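PDB 1WOH: agmatinase from Deinococcus radiodurans, which probably hydrolyses agmatine to putrescine and urea, as other manganese-dependent agmatinases of the arginase family do. Local coordinates for residues L142-D147 / G180-R185. Residues are numbered along the deposited sequence; the frame is centred on the assembly and turned at random.
Sequences LDAHLD and GLRGLR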
ATOM      1  N   LEU A 142      10.816  18.339 -21.316  1.00 10.24           N
ATOM      2  CA  LEU A 142      11.357  17.029 -20.934  1.00 10.92           C
ATOM      3  C   LEU A 142      10.102  16.168 -20.917  1.00 11.23           C
ATOM      4  O   LEU A 142       9.134  16.501 -20.237  1.00 11.49           O
ATOM      5  CB  LEU A 142      11.992  17.064 -19.544  1.00 11.88           C
ATOM      6  CG  LEU A 142      13.266  17.899 -19.372  1.00 12.15           C
ATOM      7  CD1 LEU A 142      13.848  17.619 -18.004  1.00 11.24           C
ATOM      8  CD2 LEU A 142      14.285  17.544 -20.437  1.00 14.06           C
ATOM      9  N   ASP A 143      10.111  15.056 -21.636  1.00 11.62           N
ATOM     10  CA  ASP A 143       8.884  14.272 -21.735  1.00 11.61           C
ATOM     11  C   ASP A 143       9.135  12.964 -22.466  1.00 11.09           C
ATOM     12  O   ASP A 143       9.987  12.896 -23.356  1.00 13.93           O
ATOM     13  CB  ASP A 143       7.884  15.105 -22.557  1.00 13.66           C
ATOM     14  CG  ASP A 143       6.438  14.798 -22.250  1.00 15.52           C
ATOM     15  OD1 ASP A 143       6.117  13.644 -21.900  1.00 15.33           O
ATOM     16  OD2 ASP A 143       5.610  15.729 -22.390  1.00 16.42           O
ATOM     17  N   ALA A 144       8.392  11.925 -22.101  1.00 10.24           N
ATOM     18  CA  ALA A 144       8.505  10.651 -22.791  1.00  9.03           C
ATOM     19  C   ALA A 144       7.600  10.739 -24.020  1.00 10.32           C
ATOM     20  O   ALA A 144       7.771  10.002 -24.983  1.00 10.50           O
ATOM     21  CB  ALA A 144       8.029   9.515 -21.889  1.00  7.44           C
ATOM     22  N   HIS A 145       6.630  11.648 -23.972  1.00 12.21           N
ATOM     23  CA  HIS A 145       5.679  11.794 -25.071  1.00 13.75           C
ATOM     24  C   HIS A 145       5.744  13.171 -25.734  1.00 13.93           C
ATOM     25  O   HIS A 145       6.090  14.162 -25.097  1.00 13.70           O
ATOM     26  CB  HIS A 145       4.258  11.515 -24.548  1.00 16.05           C
ATOM     27  CG  HIS A 145       4.150  10.248 -23.752  1.00 16.13           C
ATOM     28  ND1 HIS A 145       3.985  10.239 -22.382  1.00 20.50           N
ATOM     29  CD2 HIS A 145       4.217   8.950 -24.129  1.00 18.44           C
ATOM     30  CE1 HIS A 145       3.954   8.990 -21.951  1.00 20.35           C
ATOM     31  NE2 HIS A 145       4.093   8.188 -22.992  1.00 20.43           N
ATOM     32  N   LEU A 146       5.410  13.235 -27.022  1.00 13.77           N
ATOM     33  CA  LEU A 146       5.464  14.506 -27.738  1.00 12.63           C
ATOM     34  C   LEU A 146       4.380  15.498 -27.306  1.00 11.17           C
ATOM     35  O   LEU A 146       4.640  16.694 -27.188  1.00 11.83           O
ATOM     36  CB  LEU A 146       5.380  14.267 -29.248  1.00 14.12           C
ATOM     37  CG  LEU A 146       5.579  15.507 -30.126  1.00 14.73           C
ATOM     38  CD1 LEU A 146       6.981  16.075 -29.928  1.00 17.40           C
ATOM     39  CD2 LEU A 146       5.360  15.130 -31.578  1.00 16.79           C
ATOM     40  N   ASP A 147       3.169  14.997 -27.071  1.00 11.00           N
ATOM     41  CA  ASP A 147       2.042  15.831 -26.647  1.00 11.29           C
ATOM     42  C   ASP A 147       1.768  17.032 -27.566  1.00 11.15           C
ATOM     43  O   ASP A 147       1.547  18.163 -27.108  1.00 11.71           O
ATOM     44  CB  ASP A 147       2.249  16.291 -25.197  1.00 13.80           C
ATOM     45  CG  ASP A 147       2.239  15.128 -24.212  1.00 14.15           C
ATOM     46  OD1 ASP A 147       1.647  14.077 -24.540  1.00 15.35           O
ATOM     47  OD2 ASP A 147       2.809  15.256 -23.107  1.00 17.85           O
ATOM     48  N   GLY A 180      13.720  13.279 -24.575  1.00 12.72           N
ATOM     49  CA  GLY A 180      13.349  12.123 -23.779  1.00 10.86           C
ATOM     50  C   GLY A 180      12.317  11.206 -24.407  1.00 11.34           C
ATOM     51  O   GLY A 180      11.960  10.181 -23.823  1.00 10.41           O
ATOM     52  N   LEU A 181      11.854  11.555 -25.605  1.00 10.13           N
ATOM     53  CA  LEU A 181      10.835  10.766 -26.291  1.00 12.30           C
ATOM     54  C   LEU A 181      11.198   9.298 -26.478  1.00 12.22           C
ATOM     55  O   LEU A 181      12.326   8.959 -26.855  1.00 12.16           O
ATOM     56  CB  LEU A 181      10.518  11.383 -27.659  1.00 14.55           C
ATOM     57  CG  LEU A 181      10.006  12.826 -27.699  1.00 16.30           C
ATOM     58  CD1 LEU A 181       9.694  13.210 -29.136  1.00 18.88           C
ATOM     59  CD2 LEU A 181       8.755  12.966 -26.839  1.00 15.55           C
ATOM     60  N   ARG A 182      10.220   8.432 -26.231  1.00 11.63           N
ATOM     61  CA  ARG A 182      10.396   6.991 -26.363  1.00 12.56           C
ATOM     62  C   ARG A 182       9.029   6.319 -26.262  1.00 12.32           C
ATOM     63  O   ARG A 182       8.052   6.941 -25.837  1.00 12.57           O
ATOM     64  CB  ARG A 182      11.315   6.478 -25.253  1.00 12.18           C
ATOM     65  CG  ARG A 182      10.797   6.756 -23.849  1.00 11.63           C
ATOM     66  CD  ARG A 182      11.890   6.507 -22.811  1.00  8.56           C
ATOM     67  NE  ARG A 182      11.387   6.573 -21.445  1.00 11.31           N
ATOM     68  CZ  ARG A 182      11.278   7.685 -20.722  1.00  7.74           C
ATOM     69  NH1 ARG A 182      11.641   8.860 -21.223  1.00  7.25           N
ATOM     70  NH2 ARG A 182      10.812   7.612 -19.483  1.00 10.03           N
ATOM     71  N   GLY A 183       8.959   5.053 -26.657  1.00 13.00           N
ATOM     72  CA  GLY A 183       7.700   4.336 -26.593  1.00 13.16           C
ATOM     73  C   GLY A 183       7.357   3.678 -27.915  1.00 12.83           C
ATOM     74  O   GLY A 183       7.878   4.068 -28.955  1.00 14.66           O
ATOM     75  N   LEU A 184       6.480   2.683 -27.883  1.00 12.37           N
ATOM     76  CA  LEU A 184       6.108   1.985 -29.106  1.00 14.42           C
ATOM     77  C   LEU A 184       5.167   2.787 -29.990  1.00 14.60           C
ATOM     78  O   LEU A 184       5.139   2.592 -31.206  1.00 15.21           O
ATOM     79  CB  LEU A 184       5.441   0.646 -28.779  1.00 13.32           C
ATOM     80  CG  LEU A 184       6.260  -0.381 -27.996  1.00 16.25           C
ATOM     81  CD1 LEU A 184       5.427  -1.637 -27.815  1.00 13.51           C
ATOM     82  CD2 LEU A 184       7.553  -0.700 -28.736  1.00 14.13           C
ATOM     83  N   ARG A 185       4.396   3.689 -29.394  1.00 15.40           N
ATOM     84  CA  ARG A 185       3.440   4.443 -30.189  1.00 16.82           C
ATOM     85  C   ARG A 185       3.599   5.955 -30.199  1.00 15.74           C
ATOM     86  O   ARG A 185       3.787   6.594 -29.162  1.00 12.83           O
ATOM     87  CB  ARG A 185       2.017   4.096 -29.751  1.00 19.05           C
ATOM     88  CG  ARG A 185       0.960   4.453 -30.779  1.00 23.00           C
ATOM     89  CD  ARG A 185      -0.427   4.475 -30.157  1.00 24.76           C
ATOM     90  NE  ARG A 185      -0.674   3.312 -29.310  1.00 25.62           N
ATOM     91  CZ  ARG A 185      -0.768   2.060 -29.747  1.00 28.06           C
ATOM     92  NH1 ARG A 185      -0.637   1.788 -31.040  1.00 27.47           N
ATOM     93  NH2 ARG A 185      -0.986   1.076 -28.884  1.00 27.13           N
TER
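A144 and R182 hold the metal-binding segment 142-147 against the end of the neighbouring strand. R182 N donates to A144 O at 3.2 Å, a nearly straight bond of 162°, and L181 CA sends a CH···O contact to the same oxygen. The methyl of A144 lies between two flat groups: CB rests on a face of the H145 ring and, 3.7 Å from R182 NH1, over a face of the guanidinium near its rim; alanine is small enough for both. With CG between the backbone N and the carbonyl carbon (chi1 59°) and the chain extended from CG to NE, the R182 guanidinium comes back over A144 and G180, where NH1 bonds G180 O at 2.9 Å in the carbonyl plane. NH1 also reaches G232 O and NH2 reaches E245 O, so backbone carbonyls meet the buried charge; a methionine here would probably leave these oxygens without those donors and take the guanidinium from the A144 methyl. G180 suits its place because a CB would run into D143 O and, at these backbone angles, the preceding carbonyl oxygen. L181 packs tightly too, CD2 lying 3.2 Å from H145 C, and its CD1 meets L146 CD1 in ordinary apolar packing. The looser side is partly exposed H145, its side chain no nearer than 4.7 Å to 180-185. D143 and H145, seen as manganese ligands, are tied by an Asx turn, H145 N to D143 OD1. The family's DAHxD motif, D143 to D147, follows strand 137-142 of the parallel arginase-fold sheet; strand 173-181 runs beside it, helix 188-196 packs on L146, and helix 251-264 packs on L142.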